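Long-range contacts in nitrite transporter NirC (Salmonella enterica subsp. enterica serovar Typhimurium, PDB 4FC4), which carries nitrite into and out of the cell across the cytoplasmic membrane, as an ion channel of the formate/nitrite transporter family: residues Glu78-His83 with Thr108-Asn112; His83-Thr88 with Met101-Leu105; Met33-Val38 with Leu71-Ser77. One frame throughout, in Å; residues are numbered along the deposited sequence.

All three contacts are buried, but their surroundings differ. Interaction 1, its centre about 8 Å from the centre of the chain, ties the break between helices 67-75 and 80-93 to helix 98-125, mainly by hydrogen bonds and a T-shaped ring pair. Interaction 2 joins the same helices 80-93 and 98-125, its centre about 14 Å from that of the chain, and there aliphatic packing replaces polar bonds; the two share His83 and touch through Phe80 and Leu105. Interaction 3 takes in the end of helix 67-75 and the first residues of the break; helix 24-51 packs apolar groups there and a second subunit takes part. Ala34 of interaction 3 touches Glu78 and Asn112 of interaction 1.

Interaction 1 (Glu78-His83 with Thr108-Asn112); sequences ELFTGH and TWLGN
Phe80 and Thr108 bring the two backbones together, with their CA atoms 5.1 Å apart, where the non-helical residues Glu78 and Leu79 lead into helix 80-93. Such a membrane helix broken midway belongs to the aquaporin-like fold of the formate/nitrite family, and here the break is held by side chains of helix 98-125. The amide of Asn112 spans the break with both its ends: ND2 donates to Glu78 O at 2.8 Å, nearly straight (168°) and in the plane of both groups, while OD1 receives Phe80 N at 2.7 Å. Two bonds thus fix the amide's rotation and supply partners to two backbone groups at the break, where the regular helical pattern is interrupted; ND2 also reaches Ser31 O. Phe80 swings CG away from its backbone N (chi1 153°), turning a ring face to Trp109. The indole comes edge-on, planes at 87°, with CD1 3.8 Å above the centre of the phenyl plane, a T-shaped pair; Trp109 NE1 bonds to Thr230. The two branches of Thr108 divide their work. OG1 hydrogen-bonds His83 ND1 at 2.8 Å and is positioned by a second bond, to Ile104 O of its own helix. Glu78 OE1 accepts from His83 NE2 in a very short bond, and OE2 forms a salt bridge with Arg15. The Thr108 methyl covers a face of the imidazole, CG2 lying 3.3 Å from His83 ND1.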
# COMPACT_ATOMS: atom_id res chain seq x y z
N GLU B 78 2.81 -26.33 -7.42
CA GLU B 78 3.50 -27.09 -6.34
C GLU B 78 4.98 -26.73 -6.20
O GLU B 78 5.74 -26.87 -7.13
CB GLU B 78 3.30 -28.60 -6.51
CG GLU B 78 1.83 -28.96 -6.62
CD GLU B 78 1.03 -28.85 -5.30
OE1 GLU B 78 1.63 -28.75 -4.19
OE2 GLU B 78 -0.23 -28.96 -5.34
N LEU B 79 5.37 -26.23 -5.03
CA LEU B 79 6.69 -25.65 -4.80
C LEU B 79 7.42 -26.56 -3.85
O LEU B 79 6.95 -26.85 -2.76
CB LEU B 79 6.55 -24.23 -4.18
CG LEU B 79 7.85 -23.40 -4.05
CD1 LEU B 79 8.59 -23.32 -5.39
CD2 LEU B 79 7.62 -21.99 -3.43
N PHE B 80 8.60 -27.02 -4.27
CA PHE B 80 9.31 -27.99 -3.48
C PHE B 80 9.57 -27.44 -2.07
O PHE B 80 9.45 -28.20 -1.09
CB PHE B 80 10.61 -28.44 -4.17
CG PHE B 80 11.67 -28.91 -3.20
CD1 PHE B 80 12.54 -27.99 -2.61
CD2 PHE B 80 11.76 -30.27 -2.85
CE1 PHE B 80 13.50 -28.42 -1.69
CE2 PHE B 80 12.71 -30.70 -1.92
CZ PHE B 80 13.59 -29.78 -1.35
N THR B 81 9.92 -26.15 -1.95
CA THR B 81 10.36 -25.63 -0.65
C THR B 81 9.22 -25.62 0.35
O THR B 81 9.42 -25.78 1.53
CB THR B 81 11.04 -24.24 -0.74
OG1 THR B 81 10.17 -23.36 -1.46
CG2 THR B 81 12.39 -24.36 -1.50
N GLY B 82 7.99 -25.47 -0.15
CA GLY B 82 6.79 -25.49 0.71
C GLY B 82 6.44 -26.94 1.04
O GLY B 82 6.01 -27.24 2.16
N HIS B 83 6.64 -27.83 0.07
CA HIS B 83 6.47 -29.25 0.30
C HIS B 83 7.28 -29.74 1.48
O HIS B 83 6.81 -30.63 2.24
CB HIS B 83 6.73 -30.06 -0.98
CG HIS B 83 5.60 -30.01 -1.99
ND1 HIS B 83 5.47 -30.91 -2.96
CD2 HIS B 83 4.54 -29.10 -2.14
CE1 HIS B 83 4.36 -30.65 -3.71
NE2 HIS B 83 3.79 -29.53 -3.21
N THR B 108 8.91 -33.13 -6.83
CA THR B 108 8.46 -31.73 -6.84
C THR B 108 9.66 -30.90 -7.29
O THR B 108 9.56 -30.01 -8.13
CB THR B 108 7.96 -31.25 -5.47
OG1 THR B 108 7.11 -32.24 -4.87
CG2 THR B 108 7.20 -29.87 -5.60
N TRP B 109 10.80 -31.20 -6.70
CA TRP B 109 12.07 -30.59 -7.06
C TRP B 109 12.31 -30.65 -8.55
O TRP B 109 12.61 -29.62 -9.14
CB TRP B 109 13.19 -31.34 -6.33
CG TRP B 109 14.49 -30.61 -6.30
CD1 TRP B 109 14.96 -29.75 -5.31
CD2 TRP B 109 15.53 -30.62 -7.33
NE1 TRP B 109 16.19 -29.27 -5.63
CE2 TRP B 109 16.60 -29.74 -6.82
CE3 TRP B 109 15.72 -31.29 -8.55
CZ2 TRP B 109 17.79 -29.53 -7.54
CZ3 TRP B 109 16.93 -31.08 -9.26
CH2 TRP B 109 17.94 -30.25 -8.75
N LEU B 110 12.22 -31.85 -9.16
CA LEU B 110 12.48 -32.04 -10.59
C LEU B 110 11.51 -31.22 -11.45
O LEU B 110 11.93 -30.60 -12.46
CB LEU B 110 12.47 -33.52 -11.00
CG LEU B 110 13.68 -34.40 -10.57
CD1 LEU B 110 13.46 -35.88 -10.87
CD2 LEU B 110 15.05 -33.96 -11.11
N GLY B 111 10.23 -31.19 -11.03
CA GLY B 111 9.23 -30.43 -11.75
C GLY B 111 9.54 -28.95 -11.70
O GLY B 111 9.46 -28.26 -12.70
N ASN B 112 9.85 -28.44 -10.51
CA ASN B 112 10.25 -27.06 -10.33
C ASN B 112 11.42 -26.68 -11.25
O ASN B 112 11.42 -25.57 -11.82
CB ASN B 112 10.64 -26.83 -8.89
CG ASN B 112 9.45 -26.81 -7.96
OD1 ASN B 112 9.64 -26.75 -6.76
ND2 ASN B 112 8.20 -26.84 -8.51

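Interaction 2 (His83-Thr88 with Met101-Leu105); sequences HTMFLT and MWAIL
Leu87 and Met101 meet through contrasting torsions: Leu87 carries CG beside its own backbone N (chi1 -58°), whereas Met101 turns CG anti to N (chi1 173°) and stays extended as far as CE, so that its chain runs alongside the facing helix. The contact brings helix 80-93 against helix 98-125, two consecutive helices of the channel fold that run nearly antiparallel (160°), the axes of the short segments 10.3 Å apart. Met101 CG lies on Leu87 CB at 3.6 Å. Further out, SD passes Leu87 O, and CE ends against two oxygens on the same side, 3.1 Å from Thr88 OG1 and 3.7 Å from Thr84 O. These oxygens are themselves joined, since Thr88 OG1 donates to Thr84 O at 2.7 Å. Leu87 CD1 touches two side chains of helix 98-125, Ile104 CG2 at 3.9 Å and Leu105 CD2 at the same distance; the leucine side chains run antiparallel, each passing the other. Leu105 CD2 then continues to His83 CB at 3.6 Å, and also lies against Thr84 N and the Thr84 methyl. Val238 of helix 219-248 packs on both Met101 and Thr88, while Ala13 of helix 3-22 touches Leu87. Thr84 OG1 bonds back to Thr81 O. The hydroxyls of both threonines thus find backbone acceptors within helix 80-93 itself, which leaves van der Waals fit between methyls, methylenes and the thioether to hold the two helices together here.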
# COMPACT_ATOMS: atom_id res chain seq x y z
N HIS B 83 6.64 -27.83 0.07
CA HIS B 83 6.47 -29.25 0.30
C HIS B 83 7.28 -29.74 1.48
O HIS B 83 6.81 -30.63 2.24
CB HIS B 83 6.73 -30.06 -0.98
CG HIS B 83 5.60 -30.01 -1.99
ND1 HIS B 83 5.47 -30.91 -2.96
CD2 HIS B 83 4.54 -29.10 -2.14
CE1 HIS B 83 4.36 -30.65 -3.71
NE2 HIS B 83 3.79 -29.53 -3.21
N THR B 84 8.49 -29.16 1.69
CA THR B 84 9.31 -29.64 2.83
C THR B 84 8.55 -29.52 4.17
O THR B 84 8.61 -30.49 5.01
CB THR B 84 10.68 -28.96 2.97
OG1 THR B 84 10.50 -27.60 3.30
CG2 THR B 84 11.54 -29.11 1.74
N MET B 85 7.87 -28.36 4.37
CA MET B 85 6.97 -28.14 5.53
C MET B 85 5.68 -28.97 5.50
O MET B 85 5.37 -29.63 6.50
CB MET B 85 6.60 -26.67 5.71
CG MET B 85 5.71 -26.34 6.91
SD MET B 85 5.42 -24.53 6.96
CE MET B 85 4.19 -24.30 5.68
N PHE B 86 4.97 -28.97 4.38
CA PHE B 86 3.63 -29.56 4.32
C PHE B 86 3.72 -31.05 4.63
O PHE B 86 2.96 -31.62 5.49
CB PHE B 86 2.98 -29.35 2.92
CG PHE B 86 2.49 -27.94 2.64
CD1 PHE B 86 1.57 -27.29 3.48
CD2 PHE B 86 2.92 -27.24 1.49
CE1 PHE B 86 1.11 -25.99 3.20
CE2 PHE B 86 2.47 -25.94 1.20
CZ PHE B 86 1.58 -25.31 2.06
N LEU B 87 4.65 -31.68 3.92
CA LEU B 87 4.84 -33.11 4.02
C LEU B 87 5.30 -33.52 5.40
O LEU B 87 4.93 -34.58 5.88
CB LEU B 87 5.76 -33.61 2.92
CG LEU B 87 5.29 -33.29 1.49
CD1 LEU B 87 6.22 -33.95 0.50
CD2 LEU B 87 3.87 -33.79 1.24
N THR B 88 6.07 -32.66 6.07
CA THR B 88 6.57 -32.97 7.40
C THR B 88 5.37 -33.08 8.35
O THR B 88 5.20 -34.13 9.05
CB THR B 88 7.57 -31.88 7.88
OG1 THR B 88 8.81 -32.07 7.18
CG2 THR B 88 7.80 -31.96 9.39
N MET B 101 6.47 -38.96 1.87
CA MET B 101 7.19 -37.70 1.88
C MET B 101 8.46 -37.77 1.03
O MET B 101 8.67 -36.94 0.13
CB MET B 101 7.52 -37.27 3.31
CG MET B 101 8.42 -36.05 3.38
SD MET B 101 8.67 -35.56 5.08
CE MET B 101 9.62 -34.03 4.89
N TRP B 102 9.33 -38.74 1.31
CA TRP B 102 10.57 -38.87 0.54
C TRP B 102 10.41 -39.31 -0.91
O TRP B 102 11.26 -39.01 -1.72
CB TRP B 102 11.60 -39.69 1.29
CG TRP B 102 11.93 -39.14 2.67
CD1 TRP B 102 11.78 -39.80 3.89
CD2 TRP B 102 12.49 -37.82 3.03
NE1 TRP B 102 12.21 -39.01 4.94
CE2 TRP B 102 12.64 -37.81 4.50
CE3 TRP B 102 12.87 -36.66 2.30
CZ2 TRP B 102 13.13 -36.71 5.18
CZ3 TRP B 102 13.38 -35.57 3.01
CH2 TRP B 102 13.51 -35.59 4.42
N ALA B 103 9.32 -39.96 -1.29
CA ALA B 103 9.11 -40.26 -2.70
C ALA B 103 8.65 -39.00 -3.48
O ALA B 103 8.91 -38.85 -4.67
CB ALA B 103 8.10 -41.38 -2.83
N ILE B 104 8.00 -38.09 -2.78
CA ILE B 104 7.41 -36.95 -3.42
C ILE B 104 8.38 -35.77 -3.59
O ILE B 104 8.44 -35.18 -4.68
CB ILE B 104 6.13 -36.54 -2.67
CG1 ILE B 104 5.06 -37.67 -2.79
CG2 ILE B 104 5.65 -35.19 -3.17
CD1 ILE B 104 3.73 -37.34 -2.14
N LEU B 105 9.11 -35.42 -2.52
CA LEU B 105 9.97 -34.23 -2.51
C LEU B 105 10.88 -34.15 -3.76
O LEU B 105 10.95 -33.09 -4.38
CB LEU B 105 10.79 -34.11 -1.21
CG LEU B 105 10.06 -33.59 0.03
CD1 LEU B 105 10.98 -33.72 1.21
CD2 LEU B 105 9.56 -32.12 -0.14

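Interaction 3 (Met33-Val38 with Leu71-Ser77); sequences MAGAYV and LVIIAGS
Tyr37 of helix 24-51 lies across the end of helix 67-75, the first half of the broken membrane helix of this aquaporin-like channel, whose last turn widens to a pi-type turn before Gly76; the axes of the two short helical segments make an angle of 125°. Tyr37 CB starts on Leu71 CB at 3.6 Å, and CG and CD2 pass the same methylene, roughly perpendicular to the leucine side chain. CE2 goes on to Ala75 CB at 4.1 Å and meets Gly76 O at the ring edge, near its plane, at 3.8 Å. The tip, OH, leaves the chain and hydrogen-bonds to Tyr245 OH of a second subunit, which also bonds Gly76 O, so this one side chain links the helix pair to the pentamer interface. Beside it, Val38 CG2 touches Val72 CG2 at 3.6 Å. Ala34 CB lies 3.4 Å from Ser77 OG. Gly76, with positive phi, makes the turn that brings Ser77 there. With chi1 62°, Ser77 puts its hydroxyl between its backbone N and carbonyl carbon, from where OG donates to Val72 O at 3.1 Å, in the carbonyl plane and on a lone pair, well off the line of the C=O.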
# COMPACT_ATOMS: atom_id res chain seq x y z
N MET B 33 4.78 -25.37 -13.15
CA MET B 33 4.20 -24.06 -12.95
C MET B 33 4.94 -23.29 -11.84
O MET B 33 5.30 -22.14 -12.02
CB MET B 33 2.70 -24.14 -12.65
CG MET B 33 1.79 -24.60 -13.80
SD MET B 33 0.05 -24.47 -13.28
CE MET B 33 -0.86 -24.43 -14.83
N ALA B 34 5.18 -23.93 -10.70
CA ALA B 34 5.82 -23.21 -9.61
C ALA B 34 7.22 -22.71 -9.98
O ALA B 34 7.57 -21.59 -9.63
CB ALA B 34 5.85 -24.03 -8.34
N GLY B 35 8.02 -23.52 -10.69
CA GLY B 35 9.35 -23.10 -11.09
C GLY B 35 9.27 -21.96 -12.08
O GLY B 35 9.98 -21.00 -11.97
N ALA B 36 8.38 -22.07 -13.04
CA ALA B 36 8.16 -21.01 -14.02
C ALA B 36 7.73 -19.68 -13.32
O ALA B 36 8.29 -18.59 -13.63
CB ALA B 36 7.15 -21.46 -15.07
N TYR B 37 6.80 -19.77 -12.36
CA TYR B 37 6.26 -18.58 -11.65
C TYR B 37 7.33 -17.91 -10.86
O TYR B 37 7.49 -16.68 -10.95
CB TYR B 37 5.10 -18.94 -10.73
CG TYR B 37 3.83 -19.43 -11.47
CD1 TYR B 37 3.70 -19.32 -12.88
CD2 TYR B 37 2.78 -19.99 -10.74
CE1 TYR B 37 2.57 -19.76 -13.50
CE2 TYR B 37 1.66 -20.43 -11.37
CZ TYR B 37 1.55 -20.33 -12.74
OH TYR B 37 0.40 -20.85 -13.31
N VAL B 38 8.08 -18.71 -10.08
CA VAL B 38 9.18 -18.17 -9.32
C VAL B 38 10.17 -17.47 -10.28
O VAL B 38 10.62 -16.35 -9.99
CB VAL B 38 9.85 -19.19 -8.38
CG1 VAL B 38 11.01 -18.54 -7.60
CG2 VAL B 38 8.84 -19.71 -7.36
N LEU B 71 2.25 -15.62 -7.03
CA LEU B 71 1.86 -16.54 -8.10
C LEU B 71 1.73 -17.95 -7.59
O LEU B 71 0.71 -18.56 -7.75
CB LEU B 71 2.85 -16.48 -9.30
CG LEU B 71 2.94 -15.15 -10.09
CD1 LEU B 71 3.97 -15.23 -11.21
CD2 LEU B 71 1.57 -14.68 -10.62
N VAL B 72 2.79 -18.49 -7.03
CA VAL B 72 2.79 -19.86 -6.53
C VAL B 72 1.56 -20.14 -5.65
O VAL B 72 0.88 -21.15 -5.84
CB VAL B 72 4.13 -20.18 -5.77
CG1 VAL B 72 4.05 -21.53 -5.03
CG2 VAL B 72 5.31 -20.22 -6.75
N ILE B 73 1.18 -19.20 -4.75
CA ILE B 73 0.17 -19.54 -3.74
C ILE B 73 -1.25 -19.26 -4.22
O ILE B 73 -2.18 -20.04 -4.01
CB ILE B 73 0.43 -18.82 -2.40
CG1 ILE B 73 1.76 -19.28 -1.74
CG2 ILE B 73 -0.74 -18.99 -1.45
CD1 ILE B 73 2.11 -18.47 -0.51
N ILE B 74 -1.40 -18.15 -4.92
CA ILE B 74 -2.70 -17.60 -5.25
C ILE B 74 -3.14 -18.13 -6.61
O ILE B 74 -4.27 -18.50 -6.73
CB ILE B 74 -2.67 -16.10 -5.24
CG1 ILE B 74 -2.12 -15.65 -3.87
CG2 ILE B 74 -4.06 -15.50 -5.59
CD1 ILE B 74 -3.17 -15.59 -2.74
N ALA B 75 -2.27 -18.20 -7.60
CA ALA B 75 -2.64 -18.86 -8.85
C ALA B 75 -2.77 -20.38 -8.64
O ALA B 75 -3.65 -20.99 -9.23
CB ALA B 75 -1.67 -18.55 -10.00
N GLY B 76 -1.88 -20.98 -7.83
CA GLY B 76 -1.93 -22.43 -7.56
C GLY B 76 -0.83 -23.10 -8.33
O GLY B 76 -0.69 -22.85 -9.53
N SER B 77 0.01 -23.88 -7.63
CA SER B 77 1.13 -24.67 -8.20
C SER B 77 1.76 -25.59 -7.12
O SER B 77 1.32 -25.60 -6.00
CB SER B 77 2.16 -23.71 -8.75
OG SER B 77 2.66 -22.93 -7.68